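Local coordinates for protein metagenomic carboxyl esterase MGS0156 (PDB 5D8M) that probably hydrolyses carboxylic esters, as an esterase of the alpha/beta-hydrolase type, at residues A85-V90 and Y117-T122; L105-A110 and A301-F306; I152-H157 and A179-V184; E256-L261 and N296-A301. One frame throughout, in Å; residues are numbered along the deposited sequence.

From the N terminus, contact 1 comes first: it closes the loop from strand 87-92 through helix 111-116 to strand 120-123, at one edge of the parallel sheet. Contact 2 starts inside that loop and closes only at 301-306, so the two cross along the chain. Contacts 3 and 4 both fall within the long span of contact 2, one after the other. Contact 3 joins two central strands, and strand 151-157 also bonds to strand 87-92 of contact 1. Contact 4 ties the loops after strands 244-248 and 290-293. It shares A301 with contact 2, and H299 O meets H157 of contact 3, so the loops converge at the ends of the central strands.

Contact 1 (A85-V90 and Y117-T122); sequences AGIRLV and YGYATT
R88 reaches over to T122, where its NH1 donates to T122 OG1 at 2.9 Å, a bent bond (130°) with the hydroxyl tilted out of the guanidinium plane. R88 CD follows closely, 3.4 Å from T122 OG1. A120 lies over one guanidinium face, its CB 3.7 Å from R88 CZ, and a water in the plane at the edge accepts from NH1. R88 CG stands anti to the backbone N (chi1 174°) and the chain bends at chi3, which carries the group across A120 to the hydroxyl. Below these side chains the strands run parallel: A120 N donates to I87 O at 3.2 Å, L89 N to A120 O at 2.8 Å and T122 N to L89 O at 2.9 Å. They are the two strands of a beta-alpha-beta unit, with 120-123 outermost in the sheet and helix 111-116 between them in sequence. V114 of that helix covers L89 and T121, and I87 CB sits at the edge of the Y119 ring, 3.9 Å from Y119 CD1. G118, with positive phi, is the C-prime residue of the Schellman motif that ends the helix, and one water links its O to I87 N. Farther out, R88 NE forms a salt bridge with D150, and Y119 OH bonds to E336. A methionine in place of R88 would probably leave D150 without its ionic mate and T122 OG1 without this donor.

Contact 2 (L105-A110 and A301-F306); sequences LLFDDA and AVAMPF
F107 and A303 share the one direct hydrogen bond between these loops: F107 N lies nearly on the line of the A303 C=O bond (178° at O), 2.7 Å from A303 O. F107 is the third residue of a type II turn from L105 to D108, with positive phi; the L106-F107 peptide of this turn presents its N-H to A303. A CH-pi contact adds to this, with A303 CA over the ring face, 4.2 Å from the F107 centroid. Apolar packing spreads from there. L106 CD1 rests 3.8 Å from A303 CB, and the bent selenomethionine M304 brings SE to 4.2 Å from L106 CB. P305 also comes close to the backbone of the turn, its CD 3.4 Å from L105 O. The carboxylate of D109, its CG set between the backbone N and the carbonyl carbon (chi1 56°), lies against P305, with D109 OD1 3.7 Å from P305 CG. The charge of D109 is met by R324 in a salt bridge, whereas V302 O, buried near the F107 ring, has no polar partner in the model. L106, A303 and M304 all touch H157 at the end of strand 151-157, so these loops lie over the C-terminal ends of the strands, where the active site is found in alpha/beta hydrolases.

Contact 3 (I152-H157 and A179-V184); sequences IVFVTH and AAVVSV
Strands 152-157 and 179-184 are neighbours in the middle of a parallel sheet, and the turn after H157 into helix 159-170 has the position of the nucleophile elbow of alpha/beta hydrolases. The residues pair in order from V153 with A180 to H157 with V184. F154 N donates to A180 O at 2.9 Å and V182 N to F154 O at 2.8 Å; the bond from T156 N to V182 O carries the pattern on, as does V184 N to T156 O at 2.8 Å. At the start of the pair I152 O takes A179 N at 3.0 Å and, weakly, A180 N. V182 O is gripped twice. T156 N meets it nearly head-on (171°), while T156 OG1 donates from the side at 3.0 Å, at 125° to the C=O bond. The hydroxyl gets there because it is set between the T156 backbone N and carbonyl carbon (chi1 65°). A valine here would probably cost V182 O this second donor. On the face shared by V153, V155, A180, V182 and V184, methyl groups meet across the strands, V155 CG1 lying 4.0 Å from V184 CG2. On the other face F154 CD2 touches V181 CG2 at 4.1 Å. H157 brings its ring edge to V184 O, CD2 at 3.2 Å, and its NE2 bonds to H299 O. Beyond this pair, strand 87-92 bonds to strand 151-157 along its far edge, Y245 and Y246 of strand 244-248 pack beside V181 and V182, and helix 159-170 covers T156, V181 and S183.

Contact 4 (E256-L261 and N296-A301); sequences ETSAIL and NADHLA
T257 and D298 bring their backbones together, CA to CA 5.4 Å, as two loops without regular secondary structure, each turning helical at 259-261 and 299-301. D298 carries most of the contact. Its OD2 accepts from S258 N at 2.6 Å, nearly along the C-O axis, in a bond close to straight (163° at the hydrogen), and, on its syn lone pair, from S258 OG at 2.7 Å. The other oxygen, OD1, takes A301 N at 2.9 Å in an Asx motif, plus a weak bond from L300 N, and a water donates both to OD1 and to S258 OG. With both oxygens held, the carboxylate can hardly turn, and these donors probably favour its ionised form. The D298 side chain stands with CG between its backbone N and carbonyl carbon (chi1 65°), facing S258. L261 crosses it at about a right angle, CD1 3.6 Å from D298 CG, and T257 CG2 touches D298 CB at 4.0 Å. A second water joins E256 O to D298 N. Next along the chain H299 bonds through ND1 to D276 OD2 and weakly through NE2 to S158 OG, consistent with the Ser-His-Asp catalytic triad of alpha/beta hydrolases; the Asx motif of D298 spans H299 and probably steadies the turn that carries it. The contact joins the loop between strand 244-248 and helix 262-269 to the one between strand 290-293 and helix 312-316, whose V316 bonds to the backbone of I260.

Contact 1 (A85-V90 and Y117-T122)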
# COMPACT_ATOMS: atom_id res chain seq x y z
N ALA A 85 2.42 15.56 -17.84
CA ALA A 85 1.66 14.39 -18.33
C ALA A 85 0.16 14.38 -17.96
O ALA A 85 -0.60 13.56 -18.46
CB ALA A 85 2.31 13.11 -17.82
N GLY A 86 -0.27 15.26 -17.08
CA GLY A 86 -1.66 15.24 -16.64
C GLY A 86 -2.02 14.00 -15.81
O GLY A 86 -3.15 13.52 -15.84
N ILE A 87 -1.05 13.48 -15.07
CA ILE A 87 -1.29 12.31 -14.21
C ILE A 87 -1.91 12.77 -12.90
O ILE A 87 -1.50 13.78 -12.33
CB ILE A 87 0.01 11.52 -13.96
CG1 ILE A 87 0.43 10.82 -15.25
CG2 ILE A 87 -0.15 10.50 -12.79
CD1 ILE A 87 1.72 10.03 -15.14
N ARG A 88 -2.92 12.04 -12.44
CA ARG A 88 -3.50 12.24 -11.13
C ARG A 88 -3.33 10.98 -10.29
O ARG A 88 -3.72 9.90 -10.70
CB ARG A 88 -4.99 12.61 -11.21
CG ARG A 88 -5.66 12.68 -9.84
CD ARG A 88 -7.12 13.11 -9.98
NE ARG A 88 -7.24 14.41 -10.63
CZ ARG A 88 -7.17 15.58 -10.01
NH1 ARG A 88 -6.98 15.64 -8.70
NH2 ARG A 88 -7.28 16.68 -10.70
N LEU A 89 -2.71 11.14 -9.13
CA LEU A 89 -2.56 10.09 -8.16
C LEU A 89 -3.83 10.04 -7.31
O LEU A 89 -4.19 11.01 -6.64
CB LEU A 89 -1.32 10.33 -7.28
CG LEU A 89 -0.03 10.67 -8.02
CD1 LEU A 89 1.09 11.01 -7.01
CD2 LEU A 89 0.40 9.51 -8.94
N VAL A 90 -4.54 8.92 -7.41
CA VAL A 90 -5.72 8.68 -6.59
C VAL A 90 -5.30 7.80 -5.42
O VAL A 90 -4.98 6.62 -5.58
CB VAL A 90 -6.83 8.01 -7.42
CG1 VAL A 90 -8.07 7.85 -6.55
CG2 VAL A 90 -7.13 8.87 -8.67
N TYR A 117 5.64 19.14 -8.53
CA TYR A 117 6.24 18.58 -9.74
C TYR A 117 5.25 18.04 -10.75
O TYR A 117 5.61 17.20 -11.58
CB TYR A 117 7.26 17.50 -9.37
CG TYR A 117 8.48 18.12 -8.73
CD1 TYR A 117 9.33 18.92 -9.48
CD2 TYR A 117 8.74 17.95 -7.38
CE1 TYR A 117 10.44 19.51 -8.90
CE2 TYR A 117 9.86 18.54 -6.78
CZ TYR A 117 10.70 19.31 -7.55
OH TYR A 117 11.82 19.90 -6.98
N GLY A 118 4.02 18.53 -10.70
CA GLY A 118 3.06 18.37 -11.79
C GLY A 118 2.11 17.20 -11.66
O GLY A 118 1.39 16.87 -12.60
N TYR A 119 2.11 16.54 -10.50
CA TYR A 119 1.22 15.42 -10.29
C TYR A 119 0.06 15.87 -9.39
O TYR A 119 0.27 16.25 -8.23
CB TYR A 119 1.97 14.23 -9.67
CG TYR A 119 3.11 13.74 -10.55
CD1 TYR A 119 2.85 12.94 -11.66
CD2 TYR A 119 4.44 14.09 -10.29
CE1 TYR A 119 3.87 12.49 -12.50
CE2 TYR A 119 5.48 13.63 -11.13
CZ TYR A 119 5.17 12.83 -12.23
OH TYR A 119 6.16 12.36 -13.07
N ALA A 120 -1.16 15.84 -9.94
CA ALA A 120 -2.35 16.14 -9.13
C ALA A 120 -2.63 14.97 -8.18
O ALA A 120 -2.24 13.84 -8.44
CB ALA A 120 -3.58 16.40 -10.05
N THR A 121 -3.29 15.26 -7.05
CA THR A 121 -3.63 14.20 -6.11
C THR A 121 -5.06 14.33 -5.63
O THR A 121 -5.55 15.43 -5.39
CB THR A 121 -2.71 14.20 -4.85
OG1 THR A 121 -2.91 15.40 -4.09
CG2 THR A 121 -1.25 14.13 -5.25
N THR A 122 -5.72 13.19 -5.48
CA THR A 122 -7.04 13.11 -4.88
C THR A 122 -6.99 12.05 -3.79
O THR A 122 -6.51 10.97 -4.04
CB THR A 122 -8.11 12.74 -5.92
OG1 THR A 122 -8.30 13.83 -6.82
CG2 THR A 122 -9.43 12.41 -5.25
O HOH W 1 0.57 17.58 -15.43
O HOH W 2 1.59 14.70 -14.50
O HOH W 3 -1.54 16.35 -13.25
O HOH W 4 -6.79 18.03 -7.23

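Contact 2 (L105-A110 and A301-F306)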
# COMPACT_ATOMS: atom_id res chain seq x y z
N LEU A 105 -3.78 11.38 7.53
CA LEU A 105 -4.36 11.16 6.22
C LEU A 105 -3.28 10.62 5.30
O LEU A 105 -2.14 11.07 5.37
CB LEU A 105 -4.91 12.48 5.63
CG LEU A 105 -6.02 13.12 6.43
CD1 LEU A 105 -6.35 14.52 5.85
CD2 LEU A 105 -7.26 12.19 6.40
N LEU A 106 -3.66 9.67 4.44
CA LEU A 106 -2.71 8.95 3.59
C LEU A 106 -1.78 9.89 2.82
O LEU A 106 -2.24 10.80 2.14
CB LEU A 106 -3.47 8.05 2.61
CG LEU A 106 -2.60 7.18 1.69
CD1 LEU A 106 -1.83 6.19 2.48
CD2 LEU A 106 -3.43 6.47 0.62
N PHE A 107 -0.47 9.68 2.97
CA PHE A 107 0.55 10.46 2.25
C PHE A 107 0.40 11.96 2.40
O PHE A 107 0.77 12.73 1.51
CB PHE A 107 0.55 10.08 0.75
CG PHE A 107 1.37 8.84 0.46
CD1 PHE A 107 2.73 8.84 0.68
CD2 PHE A 107 0.77 7.68 -0.03
CE1 PHE A 107 3.50 7.71 0.45
CE2 PHE A 107 1.52 6.54 -0.28
CZ PHE A 107 2.88 6.55 -0.06
N ASP A 108 -0.16 12.40 3.52
CA ASP A 108 -0.54 13.81 3.62
C ASP A 108 0.66 14.75 3.49
O ASP A 108 0.57 15.79 2.85
CB ASP A 108 -1.24 14.10 4.95
CG ASP A 108 -2.27 15.21 4.84
OD1 ASP A 108 -2.98 15.30 3.79
OD2 ASP A 108 -2.40 15.98 5.81
N ASP A 109 1.79 14.36 4.09
CA ASP A 109 2.98 15.20 4.05
C ASP A 109 3.75 15.07 2.73
O ASP A 109 4.71 15.80 2.50
CB ASP A 109 3.88 14.87 5.24
CG ASP A 109 4.29 13.37 5.31
OD1 ASP A 109 3.72 12.47 4.61
OD2 ASP A 109 5.20 13.11 6.14
N ALA A 110 3.32 14.17 1.86
CA ALA A 110 3.95 13.97 0.54
C ALA A 110 3.26 14.72 -0.61
O ALA A 110 3.84 14.91 -1.67
CB ALA A 110 3.99 12.48 0.20
N ALA A 301 4.71 3.78 8.74
CA ALA A 301 5.70 4.78 8.33
C ALA A 301 5.77 4.95 6.82
O ALA A 301 6.02 6.04 6.32
CB ALA A 301 7.08 4.40 8.88
N VAL A 302 5.55 3.89 6.07
CA VAL A 302 5.72 3.98 4.62
C VAL A 302 4.66 4.89 3.97
O VAL A 302 4.87 5.37 2.85
CB VAL A 302 5.72 2.54 3.99
CG1 VAL A 302 4.30 1.91 4.03
CG2 VAL A 302 6.31 2.56 2.58
N ALA A 303 3.56 5.21 4.66
CA ALA A 303 2.47 5.89 3.97
C ALA A 303 1.57 6.80 4.80
O ALA A 303 0.91 7.67 4.24
CB ALA A 303 1.58 4.83 3.28
N MSE A 304 1.51 6.59 6.12
CA MSE A 304 0.58 7.32 6.99
C MSE A 304 1.35 8.15 8.00
O MSE A 304 1.87 7.60 8.98
CB MSE A 304 -0.36 6.35 7.74
CG MSE A 304 -1.38 5.65 6.85
SE MSE A 304 -2.93 6.78 6.56
CE MSE A 304 -3.81 6.64 8.29
N PRO A 305 1.40 9.48 7.80
CA PRO A 305 2.08 10.36 8.74
C PRO A 305 1.26 10.59 10.02
O PRO A 305 0.07 10.89 9.94
CB PRO A 305 2.23 11.68 7.96
CG PRO A 305 1.05 11.67 7.00
CD PRO A 305 0.86 10.22 6.63
N PHE A 306 1.91 10.44 11.17
CA PHE A 306 1.33 10.81 12.46
C PHE A 306 2.26 11.85 13.09
O PHE A 306 3.42 11.55 13.34
CB PHE A 306 1.20 9.60 13.39
CG PHE A 306 0.15 8.60 12.98
CD1 PHE A 306 0.41 7.65 12.03
CD2 PHE A 306 -1.11 8.61 13.59
CE1 PHE A 306 -0.56 6.73 11.65
CE2 PHE A 306 -2.08 7.69 13.23
CZ PHE A 306 -1.80 6.76 12.24

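Contact 3 (I152-H157 and A179-V184)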
# COMPACT_ATOMS: atom_id res chain seq x y z
N ILE A 152 -5.24 8.38 -14.74
CA ILE A 152 -5.52 7.92 -13.39
C ILE A 152 -4.50 6.87 -12.92
O ILE A 152 -4.36 5.80 -13.54
CB ILE A 152 -6.94 7.33 -13.30
CG1 ILE A 152 -7.97 8.42 -13.62
CG2 ILE A 152 -7.18 6.72 -11.93
CD1 ILE A 152 -7.92 9.62 -12.65
N VAL A 153 -3.77 7.20 -11.86
CA VAL A 153 -2.84 6.27 -11.24
C VAL A 153 -3.20 6.09 -9.77
O VAL A 153 -3.01 6.99 -8.97
CB VAL A 153 -1.38 6.76 -11.38
CG1 VAL A 153 -0.41 5.84 -10.59
CG2 VAL A 153 -0.99 6.82 -12.86
N PHE A 154 -3.75 4.93 -9.41
CA PHE A 154 -4.05 4.65 -8.01
C PHE A 154 -2.75 4.44 -7.25
O PHE A 154 -1.84 3.78 -7.74
CB PHE A 154 -4.92 3.40 -7.86
CG PHE A 154 -6.37 3.60 -8.28
CD1 PHE A 154 -7.26 4.22 -7.43
CD2 PHE A 154 -6.82 3.16 -9.53
CE1 PHE A 154 -8.60 4.41 -7.80
CE2 PHE A 154 -8.16 3.34 -9.90
CZ PHE A 154 -9.05 3.96 -9.02
N VAL A 155 -2.67 5.05 -6.07
CA VAL A 155 -1.62 4.75 -5.11
C VAL A 155 -2.31 4.37 -3.83
O VAL A 155 -3.02 5.18 -3.23
CB VAL A 155 -0.68 5.94 -4.88
CG1 VAL A 155 0.41 5.56 -3.91
CG2 VAL A 155 -0.07 6.39 -6.23
N THR A 156 -2.14 3.11 -3.44
CA THR A 156 -3.00 2.50 -2.44
C THR A 156 -2.15 2.01 -1.29
O THR A 156 -0.96 1.73 -1.47
CB THR A 156 -3.81 1.32 -3.06
OG1 THR A 156 -2.93 0.26 -3.47
CG2 THR A 156 -4.56 1.76 -4.31
N HIS A 157 -2.76 1.90 -0.11
CA HIS A 157 -2.05 1.41 1.07
C HIS A 157 -2.89 0.32 1.75
O HIS A 157 -4.12 0.47 1.90
CB HIS A 157 -1.76 2.57 2.05
CG HIS A 157 -1.07 2.16 3.31
ND1 HIS A 157 -1.61 2.38 4.56
CD2 HIS A 157 0.13 1.57 3.53
CE1 HIS A 157 -0.78 1.95 5.49
NE2 HIS A 157 0.29 1.46 4.89
N ALA A 179 -5.14 3.87 -15.66
CA ALA A 179 -3.85 3.53 -16.28
C ALA A 179 -3.00 2.58 -15.42
O ALA A 179 -2.31 1.70 -15.94
CB ALA A 179 -3.06 4.78 -16.59
N ALA A 180 -3.03 2.77 -14.11
CA ALA A 180 -2.09 2.05 -13.26
C ALA A 180 -2.58 1.93 -11.83
O ALA A 180 -3.33 2.80 -11.35
CB ALA A 180 -0.73 2.74 -13.28
N VAL A 181 -2.17 0.84 -11.17
CA VAL A 181 -2.35 0.69 -9.73
C VAL A 181 -1.03 0.44 -9.07
O VAL A 181 -0.34 -0.50 -9.44
CB VAL A 181 -3.26 -0.49 -9.35
CG1 VAL A 181 -3.34 -0.61 -7.82
CG2 VAL A 181 -4.64 -0.33 -10.00
N VAL A 182 -0.69 1.26 -8.09
CA VAL A 182 0.50 1.06 -7.29
C VAL A 182 0.08 0.64 -5.90
O VAL A 182 -0.69 1.33 -5.24
CB VAL A 182 1.34 2.33 -7.20
CG1 VAL A 182 2.60 2.04 -6.38
CG2 VAL A 182 1.70 2.81 -8.61
N SER A 183 0.59 -0.50 -5.46
CA SER A 183 0.35 -1.01 -4.13
C SER A 183 1.52 -0.64 -3.21
O SER A 183 2.67 -0.99 -3.51
CB SER A 183 0.18 -2.55 -4.22
OG SER A 183 -0.19 -3.10 -2.98
N VAL A 184 1.23 0.03 -2.10
CA VAL A 184 2.22 0.34 -1.08
C VAL A 184 1.86 -0.39 0.22
O VAL A 184 0.88 -0.04 0.88
CB VAL A 184 2.29 1.87 -0.82
CG1 VAL A 184 3.40 2.20 0.14
CG2 VAL A 184 2.45 2.64 -2.16

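Contact 4 (E256-L261 and N296-A301)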
# COMPACT_ATOMS: atom_id res chain seq x y z
N GLU A 256 13.37 -0.83 14.46
CA GLU A 256 12.86 0.32 13.70
C GLU A 256 11.39 0.17 13.34
O GLU A 256 10.86 0.88 12.47
CB GLU A 256 13.70 0.53 12.43
CG GLU A 256 15.16 0.90 12.72
CD GLU A 256 15.33 2.16 13.58
OE1 GLU A 256 14.47 3.08 13.51
OE2 GLU A 256 16.33 2.25 14.34
N THR A 257 10.72 -0.74 14.03
CA THR A 257 9.29 -0.98 13.86
C THR A 257 8.58 -0.32 15.06
O THR A 257 9.02 -0.47 16.19
CB THR A 257 8.98 -2.51 13.78
OG1 THR A 257 9.57 -3.08 12.58
CG2 THR A 257 7.49 -2.79 13.78
N SER A 258 7.51 0.44 14.79
CA SER A 258 6.75 1.14 15.83
C SER A 258 6.30 0.24 16.98
O SER A 258 5.88 -0.89 16.75
CB SER A 258 5.49 1.81 15.22
OG SER A 258 5.85 2.86 14.34
N ALA A 259 6.36 0.77 18.20
CA ALA A 259 6.02 -0.01 19.39
C ALA A 259 4.67 -0.70 19.23
O ALA A 259 4.55 -1.88 19.49
CB ALA A 259 6.02 0.88 20.62
N ILE A 260 3.68 0.03 18.73
CA ILE A 260 2.32 -0.48 18.64
C ILE A 260 2.27 -1.69 17.71
O ILE A 260 1.42 -2.57 17.87
CB ILE A 260 1.33 0.63 18.15
CG1 ILE A 260 -0.12 0.20 18.39
CG2 ILE A 260 1.57 1.00 16.68
CD1 ILE A 260 -0.58 0.46 19.80
N LEU A 261 3.19 -1.76 16.75
CA LEU A 261 3.19 -2.82 15.75
C LEU A 261 4.05 -4.02 16.16
O LEU A 261 3.92 -5.11 15.61
CB LEU A 261 3.68 -2.28 14.41
CG LEU A 261 2.86 -1.18 13.75
CD1 LEU A 261 3.55 -0.79 12.45
CD2 LEU A 261 1.40 -1.63 13.50
N ASN A 296 12.34 0.54 3.56
CA ASN A 296 12.81 0.24 4.90
C ASN A 296 11.99 1.02 5.93
O ASN A 296 12.38 2.10 6.38
CB ASN A 296 14.31 0.59 5.02
CG ASN A 296 14.94 0.03 6.28
OD1 ASN A 296 14.23 -0.44 7.19
ND2 ASN A 296 16.27 0.10 6.35
N ALA A 297 10.84 0.47 6.29
CA ALA A 297 9.83 1.21 7.01
C ALA A 297 8.80 0.21 7.49
O ALA A 297 8.60 -0.83 6.83
CB ALA A 297 9.17 2.28 6.07
N ASP A 298 8.10 0.51 8.59
CA ASP A 298 7.05 -0.41 9.02
C ASP A 298 5.75 -0.02 8.30
O ASP A 298 5.73 0.92 7.51
CB ASP A 298 6.90 -0.44 10.57
CG ASP A 298 6.42 0.91 11.18
OD1 ASP A 298 5.64 1.65 10.54
OD2 ASP A 298 6.77 1.19 12.36
N HIS A 299 4.68 -0.75 8.57
CA HIS A 299 3.42 -0.61 7.85
C HIS A 299 2.90 0.82 7.80
O HIS A 299 2.40 1.27 6.78
CB HIS A 299 2.37 -1.52 8.50
CG HIS A 299 1.13 -1.67 7.68
ND1 HIS A 299 1.11 -2.35 6.48
CD2 HIS A 299 -0.13 -1.22 7.89
CE1 HIS A 299 -0.12 -2.33 6.00
NE2 HIS A 299 -0.89 -1.64 6.83
N LEU A 300 3.02 1.55 8.91
CA LEU A 300 2.47 2.91 8.98
C LEU A 300 3.44 3.96 8.46
O LEU A 300 3.05 4.92 7.78
CB LEU A 300 2.05 3.21 10.42
CG LEU A 300 0.88 2.35 10.87
CD1 LEU A 300 0.53 2.69 12.33
CD2 LEU A 300 -0.34 2.55 9.97
N ALA A 301 4.71 3.78 8.74
CA ALA A 301 5.70 4.78 8.33
C ALA A 301 5.77 4.95 6.82
O ALA A 301 6.02 6.04 6.32
CB ALA A 301 7.08 4.40 8.88
O HOH W 5 9.49 2.30 10.55
O HOH W 6 4.97 4.21 11.87